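Local coordinates for ribulose-1,5-bisphosphate carboxylase/oxygenase large subunit (Rhodopseudomonas palustris, PDB 3QFW), which is a Rubisco-like protein that probably binds magnesium, though whether it carboxylates ribulose bisphosphate as true Rubisco does is uncertain, at residues A98-F112 and K262-F276. Residues are numbered along the deposited sequence; the frame is centred on the assembly and turned at random.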
# COMPACT_ATOMS: atom_id res chain seq x y z
N ALA B 98 14.35 7.59 -0.59
CA ALA B 98 13.10 7.82 -1.28
C ALA B 98 13.27 7.37 -2.73
O ALA B 98 14.34 7.55 -3.31
CB ALA B 98 12.71 9.29 -1.23
N LEU B 99 12.23 6.78 -3.30
CA LEU B 99 12.24 6.43 -4.71
C LEU B 99 11.77 7.66 -5.49
O LEU B 99 10.65 8.10 -5.30
CB LEU B 99 11.30 5.26 -4.96
CG LEU B 99 11.12 4.92 -6.44
CD1 LEU B 99 12.43 4.42 -7.03
CD2 LEU B 99 9.99 3.91 -6.66
N ALA B 100 12.62 8.20 -6.37
CA ALA B 100 12.35 9.50 -7.03
C ALA B 100 11.83 9.42 -8.47
O ALA B 100 10.96 10.20 -8.86
CB ALA B 100 13.60 10.40 -6.97
N ASP B 101 12.38 8.50 -9.26
CA ASP B 101 11.93 8.33 -10.65
C ASP B 101 12.22 6.91 -11.13
O ASP B 101 13.00 6.19 -10.52
CB ASP B 101 12.60 9.34 -11.58
CG ASP B 101 11.77 9.63 -12.83
OD1 ASP B 101 10.65 9.09 -12.95
OD2 ASP B 101 12.24 10.41 -13.69
N VAL B 102 11.59 6.53 -12.24
CA VAL B 102 11.83 5.23 -12.85
C VAL B 102 11.80 5.38 -14.37
O VAL B 102 10.86 5.96 -14.93
CB VAL B 102 10.79 4.18 -12.40
CG1 VAL B 102 11.16 2.76 -12.91
CG2 VAL B 102 10.68 4.16 -10.89
N GLU B 103 12.84 4.89 -15.03
CA GLU B 103 12.87 4.85 -16.49
C GLU B 103 12.65 3.40 -16.91
O GLU B 103 13.54 2.56 -16.75
CB GLU B 103 14.21 5.37 -17.03
CG GLU B 103 14.59 6.76 -16.52
CD GLU B 103 15.93 7.24 -17.06
OE1 GLU B 103 16.57 6.49 -17.83
OE2 GLU B 103 16.35 8.36 -16.71
N LEU B 104 11.47 3.11 -17.44
CA LEU B 104 11.10 1.76 -17.86
C LEU B 104 11.34 1.55 -19.35
O LEU B 104 11.07 2.44 -20.15
CB LEU B 104 9.62 1.51 -17.58
CG LEU B 104 9.15 1.55 -16.13
CD1 LEU B 104 7.63 1.61 -16.09
CD2 LEU B 104 9.67 0.34 -15.33
N PRO B 105 11.86 0.37 -19.71
CA PRO B 105 11.90 -0.11 -21.09
C PRO B 105 10.53 -0.00 -21.74
O PRO B 105 9.51 -0.25 -21.08
CB PRO B 105 12.29 -1.59 -20.93
CG PRO B 105 13.13 -1.60 -19.71
CD PRO B 105 12.50 -0.58 -18.79
N ALA B 106 10.51 0.37 -23.01
CA ALA B 106 9.27 0.60 -23.74
C ALA B 106 8.27 -0.54 -23.63
O ALA B 106 7.06 -0.31 -23.67
CB ALA B 106 9.57 0.90 -25.22
N HIS B 107 8.74 -1.77 -23.50
CA HIS B 107 7.80 -2.89 -23.44
C HIS B 107 6.90 -2.84 -22.20
O HIS B 107 5.80 -3.39 -22.21
CB HIS B 107 8.50 -4.25 -23.61
CG HIS B 107 9.10 -4.80 -22.36
ND1 HIS B 107 10.45 -4.70 -22.07
CD2 HIS B 107 8.55 -5.50 -21.34
CE1 HIS B 107 10.70 -5.29 -20.92
NE2 HIS B 107 9.56 -5.78 -20.45
N TYR B 108 7.34 -2.17 -21.14
CA TYR B 108 6.50 -2.00 -19.96
C TYR B 108 5.34 -1.06 -20.25
O TYR B 108 4.21 -1.29 -19.81
CB TYR B 108 7.30 -1.45 -18.78
CG TYR B 108 8.21 -2.47 -18.14
CD1 TYR B 108 9.51 -2.62 -18.59
CD2 TYR B 108 7.77 -3.28 -17.10
CE1 TYR B 108 10.35 -3.54 -18.03
CE2 TYR B 108 8.61 -4.22 -16.53
CZ TYR B 108 9.90 -4.33 -17.00
OH TYR B 108 10.77 -5.25 -16.47
N LEU B 109 5.62 0.00 -20.99
CA LEU B 109 4.56 0.95 -21.30
C LEU B 109 3.48 0.29 -22.17
O LEU B 109 2.30 0.54 -21.99
CB LEU B 109 5.12 2.21 -21.95
CG LEU B 109 5.67 3.27 -20.99
CD1 LEU B 109 6.83 2.74 -20.11
CD2 LEU B 109 6.06 4.54 -21.75
N THR B 110 3.89 -0.57 -23.10
CA THR B 110 2.92 -1.18 -24.00
C THR B 110 2.08 -2.20 -23.25
O THR B 110 0.87 -2.31 -23.45
CB THR B 110 3.58 -1.85 -25.22
OG1 THR B 110 4.49 -0.93 -25.84
CG2 THR B 110 2.54 -2.27 -26.23
N ALA B 111 2.74 -2.94 -22.37
CA ALA B 111 2.09 -3.96 -21.57
C ALA B 111 1.04 -3.35 -20.64
O ALA B 111 -0.09 -3.82 -20.59
CB ALA B 111 3.11 -4.74 -20.78
N PHE B 112 1.42 -2.31 -19.90
CA PHE B 112 0.49 -1.66 -18.98
C PHE B 112 -0.59 -0.84 -19.70
O PHE B 112 -1.76 -0.86 -19.31
CB PHE B 112 1.24 -0.80 -17.94
CG PHE B 112 2.09 -1.60 -16.96
CD1 PHE B 112 1.52 -2.60 -16.19
CD2 PHE B 112 3.43 -1.32 -16.80
CE1 PHE B 112 2.29 -3.34 -15.27
CE2 PHE B 112 4.22 -2.05 -15.89
CZ PHE B 112 3.64 -3.06 -15.12
N LYS B 262 7.92 5.99 1.08
CA LYS B 262 8.51 7.21 0.57
C LYS B 262 8.79 7.12 -0.92
O LYS B 262 9.94 7.05 -1.34
CB LYS B 262 9.78 7.56 1.34
CG LYS B 262 10.22 9.00 1.19
CD LYS B 262 9.09 9.96 1.50
CE LYS B 262 9.62 11.25 2.09
NZ LYS B 262 8.51 12.16 2.53
N ILE B 263 7.72 7.11 -1.71
CA ILE B 263 7.82 7.23 -3.16
C ILE B 263 7.40 8.65 -3.54
O ILE B 263 6.34 9.11 -3.12
CB ILE B 263 6.89 6.23 -3.87
CG1 ILE B 263 7.19 4.80 -3.38
CG2 ILE B 263 7.02 6.35 -5.37
CD1 ILE B 263 6.36 3.73 -4.07
N ALA B 264 8.23 9.35 -4.31
CA ALA B 264 7.92 10.74 -4.65
C ALA B 264 6.57 10.83 -5.36
O ALA B 264 6.26 10.00 -6.24
CB ALA B 264 9.02 11.35 -5.52
N ALA B 265 5.78 11.83 -4.99
CA ALA B 265 4.43 12.00 -5.56
C ALA B 265 4.41 12.12 -7.07
O ALA B 265 3.55 11.53 -7.73
CB ALA B 265 3.71 13.19 -4.92
N PRO B 266 5.34 12.88 -7.65
CA PRO B 266 5.17 12.99 -9.10
C PRO B 266 5.32 11.63 -9.78
O PRO B 266 4.56 11.30 -10.69
CB PRO B 266 6.27 13.97 -9.53
CG PRO B 266 6.52 14.80 -8.30
CD PRO B 266 6.35 13.82 -7.13
N LEU B 267 6.28 10.83 -9.32
CA LEU B 267 6.50 9.52 -9.91
C LEU B 267 5.28 8.61 -9.69
O LEU B 267 4.83 7.93 -10.61
CB LEU B 267 7.74 8.88 -9.29
CG LEU B 267 7.86 7.37 -9.49
CD1 LEU B 267 8.05 7.04 -10.97
CD2 LEU B 267 9.01 6.79 -8.66
N LEU B 268 4.77 8.60 -8.46
CA LEU B 268 3.69 7.69 -8.09
C LEU B 268 2.31 8.10 -8.61
O LEU B 268 1.68 7.36 -9.36
CB LEU B 268 3.65 7.50 -6.57
CG LEU B 268 2.63 6.48 -6.07
CD1 LEU B 268 2.88 5.13 -6.71
CD2 LEU B 268 2.69 6.36 -4.53
N LEU B 269 1.86 9.28 -8.20
CA LEU B 269 0.53 9.77 -8.57
C LEU B 269 0.45 10.20 -10.03
O LEU B 269 -0.61 10.12 -10.66
CB LEU B 269 0.16 10.97 -7.70
CG LEU B 269 0.25 10.78 -6.19
CD1 LEU B 269 -0.38 11.99 -5.52
CD2 LEU B 269 -0.45 9.51 -5.74
N GLY B 270 1.57 10.68 -10.54
CA GLY B 270 1.65 11.10 -11.92
C GLY B 270 1.96 9.95 -12.86
O GLY B 270 1.08 9.46 -13.56
N ARG B 271 3.21 9.51 -12.86
CA ARG B 271 3.68 8.57 -13.87
C ARG B 271 3.10 7.18 -13.67
O ARG B 271 2.47 6.62 -14.57
CB ARG B 271 5.21 8.53 -13.91
CG ARG B 271 5.79 7.41 -14.77
CD ARG B 271 7.27 7.64 -15.07
NE ARG B 271 7.42 8.66 -16.12
CZ ARG B 271 8.58 9.03 -16.64
NH1 ARG B 271 9.71 8.48 -16.21
NH2 ARG B 271 8.61 9.95 -17.60
N LEU B 272 3.31 6.61 -12.49
CA LEU B 272 2.92 5.23 -12.26
C LEU B 272 1.41 5.03 -12.30
O LEU B 272 0.93 4.08 -12.91
CB LEU B 272 3.51 4.70 -10.96
CG LEU B 272 5.04 4.57 -10.95
CD1 LEU B 272 5.52 4.00 -9.62
CD2 LEU B 272 5.55 3.72 -12.11
N PHE B 273 0.66 5.91 -11.64
CA PHE B 273 -0.80 5.84 -11.68
C PHE B 273 -1.30 5.89 -13.14
O PHE B 273 -2.13 5.07 -13.54
CB PHE B 273 -1.43 6.96 -10.84
CG PHE B 273 -1.56 6.63 -9.36
CD1 PHE B 273 -0.88 5.56 -8.78
CD2 PHE B 273 -2.37 7.41 -8.54
CE1 PHE B 273 -1.02 5.28 -7.42
CE2 PHE B 273 -2.53 7.13 -7.19
CZ PHE B 273 -1.84 6.07 -6.63
N ARG B 274 -0.78 6.85 -13.91
CA ARG B 274 -1.06 6.97 -15.34
C ARG B 274 -0.72 5.68 -16.11
O ARG B 274 -1.53 5.16 -16.87
CB ARG B 274 -0.25 8.14 -15.91
CG ARG B 274 -0.30 8.29 -17.45
CD ARG B 274 0.68 9.35 -17.91
NE ARG B 274 0.62 9.62 -19.35
CZ ARG B 274 1.41 10.49 -19.96
NH1 ARG B 274 2.29 11.18 -19.25
NH2 ARG B 274 1.32 10.68 -21.28
N LEU B 275 0.50 5.18 -15.89
CA LEU B 275 0.94 3.93 -16.51
C LEU B 275 -0.07 2.81 -16.27
O LEU B 275 -0.42 2.06 -17.18
CB LEU B 275 2.31 3.52 -15.92
CG LEU B 275 2.96 2.23 -16.42
CD1 LEU B 275 3.44 2.39 -17.86
CD2 LEU B 275 4.13 1.80 -15.54
N PHE B 276 -0.54 2.70 -15.03
CA PHE B 276 -1.44 1.62 -14.64
C PHE B 276 -2.89 1.81 -15.09
O PHE B 276 -3.69 0.86 -15.02
CB PHE B 276 -1.37 1.38 -13.13
CG PHE B 276 -0.03 0.87 -12.67
CD1 PHE B 276 0.76 0.10 -13.51
CD2 PHE B 276 0.46 1.20 -11.41
CE1 PHE B 276 2.00 -0.36 -13.09
CE2 PHE B 276 1.70 0.75 -10.99
CZ PHE B 276 2.47 -0.03 -11.84
O HOH W 1 9.09 12.15 -8.79
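With CG opposite its own carbonyl carbon (chi1 -68°), Phe112 turns a ring face to Phe276, whereas Leu275, CG trans to its N, brings CD2 against Phe112 and Leu104 and lays CD1 against Leu109 and Phe112. The aromatic pair is T-shaped: the planes stand at 79°, and Phe276 CE1 lies 3.6 Å above the centre of the Phe112 ring. Leu275 CD2 reaches Phe112 CD2 at 3.4 Å and Leu104 CD1 at 3.5 Å. Were Phe112 a smaller residue such as alanine, the Phe276 edge would probably lose the ring it faces and Leu275 CD2 its contact with Phe112 CD2. Farther along, Arg271 NH1 donates to Val102 O (3.1 Å, 137° at the hydrogen), a bent bond; Asp101 OD1, 3.4 Å from NH1 but well out of the guanidinium plane, adds charge attraction alone. Leu267 CD2 meets Leu99 CG at 3.6 Å, the two side chains crossing nearly perpendicularly. A single beta bridge joins Leu99 to Ile263: Leu99 N bonds to Lys262 O, and Ala264 N, at the N-cap of helix 265-276, nearly straight to Leu99 O (2.9 Å). The contact thus joins helix 265-276 of the TIM-barrel catalytic domain to strand 102-103 of the antiparallel sheet, the loop before it and helix 106-112, which follows.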